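Nigritoxine (PDB 5M41) is a bacterial toxin of Vibrio nigripulchritudo that acts on crustaceans and insects, built on a fold not seen before. Local coordinates at residues A[26-31]-A[253-258]; A[427-430]-A[434-437]; A[507-512]-A[550-555]; A[529-534]-A[539-544]. All blocks are in the same frame, centred on the assembly; numbering follows the deposited sequence.

Contact 1 (A[26-31]-A[253-258]); sequences ANRYRN and HLAKYF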
loop_
_atom_site.group_PDB
_atom_site.type_symbol
_atom_site.label_atom_id
_atom_site.label_comp_id
_atom_site.label_asym_id
_atom_site.label_seq_id
_atom_site.Cartn_x
_atom_site.Cartn_y
_atom_site.Cartn_z
ATOM N N ALA A 26 -2.775 -20.288 -19.840
ATOM C CA ALA A 26 -2.667 -21.729 -19.735
ATOM C C ALA A 26 -2.547 -22.200 -18.270
ATOM O O ALA A 26 -3.175 -23.180 -17.921
ATOM C CB ALA A 26 -1.482 -22.225 -20.542
ATOM N N ASN A 27 -1.738 -21.505 -17.447
ATOM C CA ASN A 27 -1.640 -21.810 -16.013
ATOM C C ASN A 27 -2.967 -21.724 -15.261
ATOM O O ASN A 27 -3.265 -22.607 -14.446
ATOM C CB ASN A 27 -0.604 -20.940 -15.296
ATOM C CG ASN A 27 0.818 -21.269 -15.714
ATOM O OD1 ASN A 27 1.091 -22.347 -16.243
ATOM N ND2 ASN A 27 1.732 -20.324 -15.493
ATOM N N ARG A 28 -3.753 -20.679 -15.513
ATOM C CA ARG A 28 -5.066 -20.626 -14.878
ATOM C C ARG A 28 -5.868 -21.893 -15.185
ATOM O O ARG A 28 -6.519 -22.455 -14.286
ATOM C CB ARG A 28 -5.907 -19.404 -15.282
ATOM C CG ARG A 28 -5.423 -18.037 -14.815
ATOM C CD ARG A 28 -5.101 -17.909 -13.327
ATOM N NE ARG A 28 -6.086 -18.388 -12.337
ATOM C CZ ARG A 28 -6.911 -17.614 -11.623
ATOM N NH1 ARG A 28 -6.998 -16.306 -11.868
ATOM N NH2 ARG A 28 -7.711 -18.154 -10.692
ATOM N N TYR A 29 -5.841 -22.334 -16.432
ATOM C CA TYR A 29 -6.691 -23.469 -16.836
ATOM C C TYR A 29 -6.151 -24.791 -16.279
ATOM O O TYR A 29 -6.896 -25.614 -15.728
ATOM C CB TYR A 29 -6.837 -23.546 -18.361
ATOM C CG TYR A 29 -7.646 -24.756 -18.753
ATOM C CD1 TYR A 29 -9.032 -24.731 -18.693
ATOM C CD2 TYR A 29 -7.009 -25.948 -19.115
ATOM C CE1 TYR A 29 -9.787 -25.852 -19.016
ATOM C CE2 TYR A 29 -7.746 -27.069 -19.430
ATOM C CZ TYR A 29 -9.135 -27.011 -19.374
ATOM O OH TYR A 29 -9.854 -28.132 -19.648
ATOM N N ARG A 30 -4.839 -24.970 -16.410
ATOM C CA ARG A 30 -4.171 -26.192 -15.982
ATOM C C ARG A 30 -4.275 -26.382 -14.473
ATOM O O ARG A 30 -4.360 -27.501 -13.986
ATOM C CB ARG A 30 -2.689 -26.194 -16.442
ATOM C CG ARG A 30 -2.520 -26.749 -17.861
ATOM C CD ARG A 30 -1.061 -27.135 -18.184
ATOM N NE ARG A 30 -0.195 -25.969 -17.976
ATOM C CZ ARG A 30 0.411 -25.273 -18.928
ATOM N NH1 ARG A 30 0.352 -25.651 -20.189
ATOM N NH2 ARG A 30 1.134 -24.205 -18.587
ATOM N N ASN A 31 -4.296 -25.294 -13.721
ATOM C CA ASN A 31 -4.377 -25.432 -12.275
ATOM C C ASN A 31 -5.786 -25.638 -11.698
ATOM O O ASN A 31 -5.937 -25.835 -10.501
ATOM C CB ASN A 31 -3.641 -24.285 -11.608
ATOM C CG ASN A 31 -2.125 -24.429 -11.761
ATOM O OD1 ASN A 31 -1.445 -23.530 -12.208
ATOM N ND2 ASN A 31 -1.621 -25.581 -11.419
ATOM N N HIS A 253 -11.611 -9.477 -15.594
ATOM C CA HIS A 253 -12.902 -10.140 -15.427
ATOM C C HIS A 253 -12.747 -11.629 -15.578
ATOM O O HIS A 253 -13.354 -12.421 -14.845
ATOM C CB HIS A 253 -13.934 -9.536 -16.398
ATOM C CG HIS A 253 -14.293 -8.103 -16.060
ATOM N ND1 HIS A 253 -15.347 -7.780 -15.258
ATOM C CD2 HIS A 253 -13.658 -6.902 -16.373
ATOM C CE1 HIS A 253 -15.390 -6.438 -15.089
ATOM N NE2 HIS A 253 -14.367 -5.900 -15.783
ATOM N N LEU A 254 -11.873 -12.019 -16.491
ATOM C CA LEU A 254 -11.572 -13.420 -16.682
ATOM C C LEU A 254 -10.814 -14.006 -15.472
ATOM O O LEU A 254 -11.092 -15.130 -15.051
ATOM C CB LEU A 254 -10.794 -13.595 -17.984
ATOM C CG LEU A 254 -10.339 -14.989 -18.397
ATOM C CD1 LEU A 254 -11.568 -15.899 -18.545
ATOM C CD2 LEU A 254 -9.545 -14.923 -19.694
ATOM N N ALA A 255 -9.860 -13.265 -14.898
ATOM C CA ALA A 255 -9.263 -13.741 -13.636
ATOM C C ALA A 255 -10.338 -13.933 -12.534
ATOM O O ALA A 255 -10.294 -14.902 -11.737
ATOM C CB ALA A 255 -8.182 -12.786 -13.154
ATOM N N LYS A 256 -11.300 -13.025 -12.478
ATOM C CA LYS A 256 -12.421 -13.212 -11.526
ATOM C C LYS A 256 -13.167 -14.529 -11.819
ATOM O O LYS A 256 -13.500 -15.280 -10.910
ATOM C CB LYS A 256 -13.382 -12.016 -11.536
ATOM C CG LYS A 256 -14.516 -12.126 -10.505
ATOM C CD LYS A 256 -15.476 -10.923 -10.506
ATOM C CE LYS A 256 -16.262 -10.858 -11.809
ATOM N NZ LYS A 256 -16.854 -9.517 -12.073
ATOM N N TYR A 257 -13.384 -14.837 -13.092
ATOM C CA TYR A 257 -14.082 -16.079 -13.438
ATOM C C TYR A 257 -13.248 -17.321 -13.051
ATOM O O TYR A 257 -13.760 -18.260 -12.434
ATOM C CB TYR A 257 -14.466 -16.121 -14.932
ATOM C CG TYR A 257 -15.252 -17.377 -15.278
ATOM C CD1 TYR A 257 -16.347 -17.765 -14.487
ATOM C CD2 TYR A 257 -14.906 -18.187 -16.385
ATOM C CE1 TYR A 257 -17.075 -18.914 -14.787
ATOM C CE2 TYR A 257 -15.632 -19.341 -16.680
ATOM C CZ TYR A 257 -16.715 -19.691 -15.876
ATOM O OH TYR A 257 -17.446 -20.827 -16.132
ATOM N N PHE A 258 -11.956 -17.308 -13.383
ATOM C CA PHE A 258 -11.110 -18.392 -12.953
ATOM C C PHE A 258 -11.107 -18.551 -11.436
ATOM O O PHE A 258 -11.172 -19.669 -10.948
ATOM C CB PHE A 258 -9.688 -18.193 -13.455
ATOM C CG PHE A 258 -9.467 -18.710 -14.848
ATOM C CD1 PHE A 258 -9.578 -20.081 -15.131
ATOM C CD2 PHE A 258 -9.144 -17.832 -15.880
ATOM C CE1 PHE A 258 -9.356 -20.559 -16.427
ATOM C CE2 PHE A 258 -8.901 -18.301 -17.170
ATOM C CZ PHE A 258 -9.002 -19.670 -17.445
#
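Where Arg28 meets Phe258, two helices run nearly side by side, the axes of 26-30 and 253-258 coming within 11.0 Å at 17° with the same N-to-C sense. This near-parallel helix pair, the C-terminal end of helix 22-30 and the start of helix 253-264, joins regions more than two hundred residues apart in the chain. Arg28 CB sits squarely over the Phe258 ring, 3.5 Å from its centroid and only 4° off the normal, a CH-pi contact. The two side chains run antiparallel, so each lays its base on the other's flat group: in return Phe258 CB lies over the centre of the Arg28 guanidinium. Bends at its second and third torsions curl the arginine back to make this possible. An arginine suits the place because its methylene base can pack on an aromatic face while its charged end reaches on: NH2 forms a salt bridge with Asp259, one residue beyond Phe258, which gives the buried charge a partner. Ile247 packs on both side chains, and Leu207 of helix 206-215 also touches Phe258. At the margin of the contact, Ala255 is small enough to let the guanidinium by, its CB 3.9 Å from Arg28 NH1.

Contact 2 (A[427-430]-A[434-437]); sequences TYRN and EVRP
Tyr428 and Arg436 exchange a pair of backbone hydrogen bonds, N to O in each direction and both 2.8 Å long. Farther along, Asn430 N gives a bond to Glu434 O, and the Asn430 side chain uses both ends of its amide: OD1 accepts from Glu434 N at 3.0 Å, the donor standing above the carbonyl plane, and ND2 donates to Glu434 OE1 at 3.1 Å. The ND2 bond lies in the amide plane but meets the carboxylate from above. Asparagine suits the strand end because, with chi1 at 65°, one short amide can donate across the hairpin while OD1 also accepts from Glu432 N inside the turn. These bonds close an antiparallel beta hairpin, whose strand 427-429 pairs on its other edge with strand 354-357. Outside the ladder, the Tyr428 ring lies alongside Arg436, CE2 3.9 Å from CB. On the opposite face the branched Val435 reaches two neighbours with its two methyls: CG2 sits over the Arg429 guanidinium, 3.6 Å from NH1, while CG1 comes 3.7 Å from Thr427 OG1.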
loop_
_atom_site.group_PDB
_atom_site.type_symbol
_atom_site.label_atom_id
_atom_site.label_comp_id
_atom_site.label_asym_id
_atom_site.label_seq_id
_atom_site.Cartn_x
_atom_site.Cartn_y
_atom_site.Cartn_z
ATOM N N THR A 427 -2.515 -12.606 -6.284
ATOM C CA THR A 427 -2.190 -13.875 -5.662
ATOM C C THR A 427 -1.038 -14.567 -6.404
ATOM O O THR A 427 -0.756 -14.277 -7.557
ATOM C CB THR A 427 -3.389 -14.871 -5.603
ATOM O OG1 THR A 427 -3.705 -15.322 -6.922
ATOM C CG2 THR A 427 -4.655 -14.311 -4.923
ATOM N N TYR A 428 -0.382 -15.502 -5.731
ATOM C CA TYR A 428 0.664 -16.308 -6.343
ATOM C C TYR A 428 0.530 -17.740 -5.860
ATOM O O TYR A 428 -0.165 -18.015 -4.882
ATOM C CB TYR A 428 2.065 -15.780 -6.004
ATOM C CG TYR A 428 2.534 -16.066 -4.591
ATOM C CD1 TYR A 428 3.465 -17.079 -4.335
ATOM C CD2 TYR A 428 2.056 -15.312 -3.508
ATOM C CE1 TYR A 428 3.925 -17.333 -3.040
ATOM C CE2 TYR A 428 2.482 -15.569 -2.213
ATOM C CZ TYR A 428 3.414 -16.574 -1.982
ATOM O OH TYR A 428 3.841 -16.804 -0.694
ATOM N N ARG A 429 1.169 -18.645 -6.579
ATOM C CA ARG A 429 1.169 -20.039 -6.215
ATOM C C ARG A 429 2.584 -20.394 -5.792
ATOM O O ARG A 429 3.523 -20.269 -6.577
ATOM C CB ARG A 429 0.706 -20.898 -7.400
ATOM C CG ARG A 429 0.807 -22.406 -7.171
ATOM C CD ARG A 429 0.475 -23.185 -8.441
ATOM N NE ARG A 429 -0.564 -22.477 -9.174
ATOM C CZ ARG A 429 -1.874 -22.652 -8.994
ATOM N NH1 ARG A 429 -2.341 -23.557 -8.130
ATOM N NH2 ARG A 429 -2.724 -21.921 -9.700
ATOM N N ASN A 430 2.735 -20.804 -4.538
ATOM C CA ASN A 430 4.046 -21.194 -4.024
ATOM C C ASN A 430 4.497 -22.547 -4.576
ATOM O O ASN A 430 3.812 -23.175 -5.402
ATOM C CB ASN A 430 4.075 -21.172 -2.488
ATOM C CG ASN A 430 3.147 -22.202 -1.860
ATOM O OD1 ASN A 430 2.885 -23.262 -2.437
ATOM N ND2 ASN A 430 2.655 -21.899 -0.659
ATOM N N GLU A 434 0.085 -24.044 -3.272
ATOM C CA GLU A 434 -0.875 -23.246 -2.507
ATOM C C GLU A 434 -1.011 -21.824 -3.090
ATOM O O GLU A 434 -0.013 -21.115 -3.294
ATOM C CB GLU A 434 -0.458 -23.163 -1.032
ATOM C CG GLU A 434 -0.394 -24.495 -0.290
ATOM C CD GLU A 434 0.506 -24.448 0.950
ATOM O OE1 GLU A 434 0.906 -23.342 1.389
ATOM O OE2 GLU A 434 0.819 -25.531 1.496
ATOM N N VAL A 435 -2.243 -21.407 -3.350
ATOM C CA VAL A 435 -2.488 -20.061 -3.846
ATOM C C VAL A 435 -2.647 -19.119 -2.642
ATOM O O VAL A 435 -3.469 -19.375 -1.761
ATOM C CB VAL A 435 -3.734 -20.004 -4.764
ATOM C CG1 VAL A 435 -3.983 -18.576 -5.215
ATOM C CG2 VAL A 435 -3.549 -20.905 -5.996
ATOM N N ARG A 436 -1.841 -18.054 -2.583
ATOM C CA ARG A 436 -1.860 -17.092 -1.477
ATOM C C ARG A 436 -1.823 -15.663 -2.015
ATOM O O ARG A 436 -1.242 -15.424 -3.065
ATOM C CB ARG A 436 -0.629 -17.283 -0.571
ATOM C CG ARG A 436 -0.397 -18.695 -0.059
ATOM C CD ARG A 436 0.685 -18.722 1.011
ATOM N NE ARG A 436 0.394 -19.704 2.054
ATOM C CZ ARG A 436 1.105 -19.847 3.165
ATOM N NH1 ARG A 436 2.161 -19.074 3.383
ATOM N NH2 ARG A 436 0.764 -20.765 4.057
ATOM N N PRO A 437 -2.394 -14.700 -1.277
ATOM C CA PRO A 437 -2.191 -13.328 -1.705
ATOM C C PRO A 437 -0.706 -12.903 -1.682
ATOM O O PRO A 437 0.059 -13.338 -0.822
ATOM C CB PRO A 437 -3.019 -12.510 -0.701
ATOM C CG PRO A 437 -3.234 -13.431 0.457
ATOM C CD PRO A 437 -3.356 -14.790 -0.161
#

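Contact 3 (A[507-512]-A[550-555]); sequences KNITYR and FDFRLQ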
loop_
_atom_site.group_PDB
_atom_site.type_symbol
_atom_site.label_atom_id
_atom_site.label_comp_id
_atom_site.label_asym_id
_atom_site.label_seq_id
_atom_site.Cartn_x
_atom_site.Cartn_y
_atom_site.Cartn_z
ATOM N N LYS A 507 15.781 27.301 1.071
ATOM C CA LYS A 507 15.459 28.431 1.944
ATOM C C LYS A 507 16.398 28.439 3.141
ATOM O O LYS A 507 16.743 27.377 3.688
ATOM C CB LYS A 507 14.011 28.352 2.448
ATOM C CG LYS A 507 12.933 28.371 1.379
ATOM C CD LYS A 507 11.577 28.621 2.020
ATOM C CE LYS A 507 10.432 28.317 1.062
ATOM N NZ LYS A 507 9.120 28.539 1.741
ATOM N N ASN A 508 16.793 29.640 3.554
ATOM C CA ASN A 508 17.600 29.832 4.751
ATOM C C ASN A 508 16.715 30.155 5.938
ATOM O O ASN A 508 16.023 31.187 5.948
ATOM C CB ASN A 508 18.627 30.949 4.552
ATOM C CG ASN A 508 19.655 30.608 3.502
ATOM O OD1 ASN A 508 20.256 29.535 3.520
ATOM N ND2 ASN A 508 19.867 31.522 2.578
ATOM N N ILE A 509 16.764 29.274 6.941
ATOM C CA ILE A 509 15.887 29.333 8.094
ATOM C C ILE A 509 16.661 29.607 9.370
ATOM O O ILE A 509 17.701 29.003 9.621
ATOM C CB ILE A 509 15.116 27.994 8.251
ATOM C CG1 ILE A 509 14.498 27.572 6.903
ATOM C CG2 ILE A 509 14.067 28.092 9.353
ATOM C CD1 ILE A 509 13.495 28.556 6.318
ATOM N N THR A 510 16.136 30.515 10.178
ATOM C CA THR A 510 16.731 30.830 11.465
ATOM C C THR A 510 15.608 30.871 12.456
ATOM O O THR A 510 14.521 31.379 12.139
ATOM C CB THR A 510 17.431 32.218 11.432
ATOM O OG1 THR A 510 18.491 32.158 10.482
ATOM C CG2 THR A 510 18.006 32.614 12.808
ATOM N N TYR A 511 15.855 30.338 13.652
ATOM C CA TYR A 511 14.903 30.475 14.735
ATOM C C TYR A 511 15.064 31.843 15.415
ATOM O O TYR A 511 15.944 32.034 16.258
ATOM C CB TYR A 511 15.093 29.349 15.754
ATOM C CG TYR A 511 13.829 28.766 16.295
ATOM C CD1 TYR A 511 13.807 27.445 16.741
ATOM C CD2 TYR A 511 12.649 29.506 16.349
ATOM C CE1 TYR A 511 12.653 26.871 17.243
ATOM C CE2 TYR A 511 11.475 28.938 16.846
ATOM C CZ TYR A 511 11.498 27.616 17.293
ATOM O OH TYR A 511 10.377 27.012 17.789
ATOM N N ARG A 512 14.180 32.777 15.076
ATOM C CA ARG A 512 14.348 34.178 15.472
ATOM C C ARG A 512 13.353 34.627 16.528
ATOM O O ARG A 512 12.266 34.050 16.637
ATOM C CB ARG A 512 14.159 35.075 14.261
ATOM C CG ARG A 512 15.221 34.940 13.207
ATOM C CD ARG A 512 14.721 35.620 11.952
ATOM N NE ARG A 512 15.035 37.040 11.925
ATOM C CZ ARG A 512 14.149 38.037 11.894
ATOM N NH1 ARG A 512 12.841 37.814 11.905
ATOM N NH2 ARG A 512 14.586 39.282 11.842
ATOM N N PHE A 550 6.951 21.474 9.496
ATOM C CA PHE A 550 7.044 20.074 9.942
ATOM C C PHE A 550 8.149 19.358 9.160
ATOM O O PHE A 550 8.995 18.696 9.743
ATOM C CB PHE A 550 5.687 19.355 9.793
ATOM C CG PHE A 550 5.706 17.903 10.222
ATOM C CD1 PHE A 550 5.590 17.555 11.560
ATOM C CD2 PHE A 550 5.826 16.886 9.274
ATOM C CE1 PHE A 550 5.579 16.222 11.953
ATOM C CE2 PHE A 550 5.819 15.552 9.661
ATOM C CZ PHE A 550 5.700 15.223 11.006
ATOM N N ASP A 551 8.149 19.520 7.839
ATOM C CA ASP A 551 9.167 18.902 7.001
ATOM C C ASP A 551 10.565 19.483 7.335
ATOM O O ASP A 551 11.552 18.742 7.468
ATOM C CB ASP A 551 8.791 19.085 5.526
ATOM C CG ASP A 551 9.823 18.516 4.574
ATOM O OD1 ASP A 551 10.086 17.299 4.600
ATOM O OD2 ASP A 551 10.375 19.289 3.774
ATOM N N PHE A 552 10.651 20.804 7.505
ATOM C CA PHE A 552 11.922 21.396 7.913
ATOM C C PHE A 552 12.415 20.798 9.226
ATOM O O PHE A 552 13.595 20.457 9.366
ATOM C CB PHE A 552 11.835 22.912 8.045
ATOM C CG PHE A 552 13.016 23.516 8.757
ATOM C CD1 PHE A 552 14.199 23.759 8.076
ATOM C CD2 PHE A 552 12.945 23.835 10.106
ATOM C CE1 PHE A 552 15.294 24.307 8.722
ATOM C CE2 PHE A 552 14.036 24.381 10.771
ATOM C CZ PHE A 552 15.214 24.621 10.074
ATOM N N ARG A 553 11.500 20.670 10.180
ATOM C CA ARG A 553 11.856 20.180 11.509
ATOM C C ARG A 553 12.337 18.740 11.485
ATOM O O ARG A 553 13.191 18.375 12.279
ATOM C CB ARG A 553 10.700 20.350 12.484
ATOM C CG ARG A 553 10.545 21.771 13.009
ATOM C CD ARG A 553 9.375 21.821 13.971
ATOM N NE ARG A 553 9.200 23.112 14.623
ATOM C CZ ARG A 553 9.889 23.542 15.681
ATOM N NH1 ARG A 553 10.865 22.806 16.227
ATOM N NH2 ARG A 553 9.606 24.736 16.190
ATOM N N LEU A 554 11.780 17.932 10.581
ATOM C CA LEU A 554 12.255 16.563 10.357
ATOM C C LEU A 554 13.628 16.563 9.671
ATOM O O LEU A 554 14.538 15.862 10.096
ATOM C CB LEU A 554 11.265 15.751 9.498
ATOM C CG LEU A 554 9.984 15.146 10.119
ATOM C CD1 LEU A 554 9.214 14.390 9.038
ATOM C CD2 LEU A 554 10.298 14.222 11.288
ATOM N N GLN A 555 13.754 17.340 8.600
ATOM C CA GLN A 555 15.003 17.421 7.835
ATOM C C GLN A 555 16.157 17.894 8.730
ATOM O O GLN A 555 17.266 17.387 8.630
ATOM C CB GLN A 555 14.806 18.373 6.655
ATOM C CG GLN A 555 15.845 18.272 5.546
ATOM C CD GLN A 555 15.593 19.291 4.455
ATOM O OE1 GLN A 555 16.227 20.342 4.426
ATOM N NE2 GLN A 555 14.632 19.008 3.587
#
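Ile509 and Phe552 reach out from facing elements and overlap side-on, the branch point of the isoleucine, CB with CG1 and CG2, lying over one face of the ring. This is a helix packed against a beta sheet: helix 546-555 packs on one face of an antiparallel four-stranded sheet, against strand 505-515. Ile509 CG2 stands over the ring face toward the rim, 4.0 Å from the centroid, a CH-pi contact, while CB comes 3.7 Å from Phe552 CE1. A beta-branched residue suits an extended strand, and here it offers CB, CG1 and CG2 together to one flat surface. Phe552 projects from the helix with CG opposite the backbone N (chi1 167°), which carries its ring across the gap to the strand. Leu527 and Phe543 also pack on Ile509, which helps keep it buried.

Beside it the pairing turns polar. The Tyr511 side chain comes in crosswise to that of Arg553, ring and guanidinium planes 74° apart, and Tyr511 OH lies close to the guanidinium plane, at its edge. The arginine is long enough, and extended from CG to NE, to reach the strand. Its other nitrogens are engaged elsewhere: NE in a salt bridge with Glu549 and NH1 with Asn577 O. From NH2 a bent hydrogen bond runs to Tyr511 OH, 2.9 Å long with 132° at the hydrogen.

Contact 4 (A[529-534]-A[539-544]); sequences ESFLDN and KWRDFP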
loop_
_atom_site.group_PDB
_atom_site.type_symbol
_atom_site.label_atom_id
_atom_site.label_comp_id
_atom_site.label_asym_id
_atom_site.label_seq_id
_atom_site.Cartn_x
_atom_site.Cartn_y
_atom_site.Cartn_z
ATOM N N GLU A 529 12.266 32.348 7.191
ATOM C CA GLU A 529 13.183 32.370 6.072
ATOM C C GLU A 529 13.558 33.835 5.739
ATOM O O GLU A 529 12.704 34.726 5.773
ATOM C CB GLU A 529 12.586 31.659 4.857
ATOM C CG GLU A 529 11.535 32.469 4.121
ATOM C CD GLU A 529 11.441 32.159 2.633
ATOM O OE1 GLU A 529 12.481 32.000 1.949
ATOM O OE2 GLU A 529 10.296 32.091 2.143
ATOM N N SER A 530 14.829 34.059 5.411
ATOM C CA SER A 530 15.309 35.380 4.988
ATOM C C SER A 530 15.304 35.488 3.466
ATOM O O SER A 530 15.492 34.489 2.768
ATOM C CB SER A 530 16.714 35.649 5.525
ATOM O OG SER A 530 17.622 34.683 5.016
ATOM N N PHE A 531 15.067 36.695 2.962
ATOM C CA PHE A 531 15.080 36.959 1.507
ATOM C C PHE A 531 15.378 38.450 1.242
ATOM O O PHE A 531 15.247 39.291 2.144
ATOM C CB PHE A 531 13.747 36.531 0.863
ATOM C CG PHE A 531 12.568 37.359 1.307
ATOM C CD1 PHE A 531 12.067 38.384 0.484
ATOM C CD2 PHE A 531 11.974 37.142 2.558
ATOM C CE1 PHE A 531 10.995 39.162 0.894
ATOM C CE2 PHE A 531 10.896 37.916 2.975
ATOM C CZ PHE A 531 10.404 38.926 2.142
ATOM N N LEU A 532 15.815 38.764 0.022
ATOM C CA LEU A 532 16.153 40.139 -0.373
ATOM C C LEU A 532 14.952 40.797 -1.044
ATOM O O LEU A 532 14.315 40.189 -1.882
ATOM C CB LEU A 532 17.352 40.159 -1.339
ATOM C CG LEU A 532 18.744 39.701 -0.876
ATOM C CD1 LEU A 532 19.757 39.886 -2.000
ATOM C CD2 LEU A 532 19.221 40.405 0.394
ATOM N N ASP A 533 14.626 42.024 -0.648
ATOM C CA ASP A 533 13.589 42.781 -1.357
ATOM C C ASP A 533 14.226 43.500 -2.574
ATOM O O ASP A 533 15.424 43.303 -2.865
ATOM C CB ASP A 533 12.853 43.750 -0.399
ATOM C CG ASP A 533 13.740 44.876 0.121
ATOM O OD1 ASP A 533 14.835 45.133 -0.434
ATOM O OD2 ASP A 533 13.351 45.513 1.123
ATOM N N ASN A 534 13.431 44.327 -3.262
ATOM C CA ASN A 534 13.860 45.055 -4.466
ATOM C C ASN A 534 15.100 45.922 -4.266
ATOM O O ASN A 534 15.830 46.201 -5.226
ATOM C CB ASN A 534 12.735 45.968 -4.964
ATOM C CG ASN A 534 11.696 45.227 -5.763
ATOM O OD1 ASN A 534 11.928 44.112 -6.243
ATOM N ND2 ASN A 534 10.535 45.851 -5.929
ATOM N N LYS A 539 14.858 40.811 4.358
ATOM C CA LYS A 539 13.543 40.700 4.978
ATOM C C LYS A 539 13.335 39.250 5.463
ATOM O O LYS A 539 14.115 38.357 5.123
ATOM C CB LYS A 539 12.454 41.056 3.960
ATOM C CG LYS A 539 12.518 42.474 3.380
ATOM C CD LYS A 539 11.940 43.480 4.358
ATOM C CE LYS A 539 11.642 44.807 3.675
ATOM N NZ LYS A 539 11.497 45.902 4.680
ATOM N N TRP A 540 12.269 39.024 6.226
ATOM C CA TRP A 540 12.004 37.720 6.838
ATOM C C TRP A 540 10.567 37.363 6.732
ATOM O O TRP A 540 9.710 38.241 6.812
ATOM C CB TRP A 540 12.379 37.768 8.305
ATOM C CG TRP A 540 13.853 37.946 8.514
ATOM C CD1 TRP A 540 14.558 39.145 8.601
ATOM C CD2 TRP A 540 14.865 36.891 8.650
ATOM N NE1 TRP A 540 15.895 38.909 8.783
ATOM C CE2 TRP A 540 16.150 37.578 8.830
ATOM C CE3 TRP A 540 14.838 35.496 8.640
ATOM C CZ2 TRP A 540 17.346 36.879 8.997
ATOM C CZ3 TRP A 540 16.047 34.803 8.809
ATOM C CH2 TRP A 540 17.267 35.478 8.991
ATOM N N ARG A 541 10.274 36.075 6.552
ATOM C CA ARG A 541 8.885 35.612 6.595
ATOM C C ARG A 541 8.717 34.199 7.195
ATOM O O ARG A 541 9.615 33.346 7.102
ATOM C CB ARG A 541 8.229 35.703 5.210
ATOM C CG ARG A 541 8.807 34.749 4.173
ATOM C CD ARG A 541 8.447 35.133 2.741
ATOM N NE ARG A 541 9.395 34.513 1.815
ATOM C CZ ARG A 541 9.710 34.973 0.607
ATOM N NH1 ARG A 541 9.151 36.083 0.123
ATOM N NH2 ARG A 541 10.607 34.315 -0.113
ATOM N N ASP A 542 7.549 33.979 7.796
ATOM C CA ASP A 542 7.157 32.670 8.354
ATOM C C ASP A 542 7.107 31.576 7.293
ATOM O O ASP A 542 6.966 31.866 6.104
ATOM C CB ASP A 542 5.758 32.768 8.968
ATOM C CG ASP A 542 5.728 33.587 10.237
ATOM O OD1 ASP A 542 6.789 33.780 10.859
ATOM O OD2 ASP A 542 4.632 34.040 10.614
ATOM N N PHE A 543 7.195 30.318 7.725
ATOM C CA PHE A 543 6.727 29.227 6.879
ATOM C C PHE A 543 5.262 29.508 6.547
ATOM O O PHE A 543 4.484 29.879 7.430
ATOM C CB PHE A 543 6.885 27.869 7.567
ATOM C CG PHE A 543 8.296 27.334 7.547
ATOM C CD1 PHE A 543 8.887 26.944 6.357
ATOM C CD2 PHE A 543 9.025 27.221 8.714
ATOM C CE1 PHE A 543 10.184 26.449 6.331
ATOM C CE2 PHE A 543 10.321 26.726 8.698
ATOM C CZ PHE A 543 10.905 26.346 7.503
ATOM N N PRO A 544 4.886 29.375 5.269
ATOM C CA PRO A 544 3.517 29.723 4.889
ATOM C C PRO A 544 2.480 28.748 5.458
ATOM O O PRO A 544 1.342 29.141 5.713
ATOM C CB PRO A 544 3.546 29.664 3.357
ATOM C CG PRO A 544 4.653 28.720 3.034
ATOM C CD PRO A 544 5.693 28.957 4.108
#
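Glu529 and Arg541 form a salt bridge across a hydrogen-bonded pair: Arg541 NE gives a bond of 2.6 Å to Glu529 OE2, in the guanidinium plane but above the carboxylate plane. A second bond, from NH2 to the same oxygen, is weak. The guanidinium also lies flat on Phe531, centres 3.8 Å apart and planes at 8°, a stacked cation-pi contact. Arginine suits this position because its flat charged group can serve a carboxylate at its edge and an aromatic ring on its face. Lys539 CB covers the opposite ring face, 3.8 Å from the centroid, so the Phe531 ring is sandwiched between a guanidinium and a methylene. With chi1 at 67°, the phenylalanine folds its ring over the partner strand. On the other side of the hairpin, Ser530 CB sits over the six-membered ring of Trp540, 3.4 Å from its centroid; a small residue lets the broad indole lie close to the strand. Four backbone hydrogen bonds set this register, the shortest being Lys539 N to Phe531 O at 2.7 Å. The hairpin forms one edge of the sheet: strand 523-532 pairs next with strand 505-515, whose Arg512 makes a cation-pi contact with Trp540, while Phe543 packs on Glu548 and Glu549 of helix 546-555.

How the contacts relate
The four contacts fall into two pairs on opposite sides of the chain's centre. Contacts 1 and 2 lie 13 Å apart between centres and touch where Asn31 CB meets Arg429 NH2; strand 354-357, which pairs with strand 427-429, also packs against Arg28 and Ala255, so it links them. Contacts 3 and 4, likewise 13 Å apart, share the four-stranded sheet, in which strands 505-515 and 523-532 are neighbours. In sequence, contact 1 is complete before contact 2 begins, and both precede the others; the hairpin of contact 4 lies within the span that contact 3 brings together. Contacts of one pair lie 47 to 61 Å, between centres, from those of the other, consistent with an elongated toxin built of separate regions.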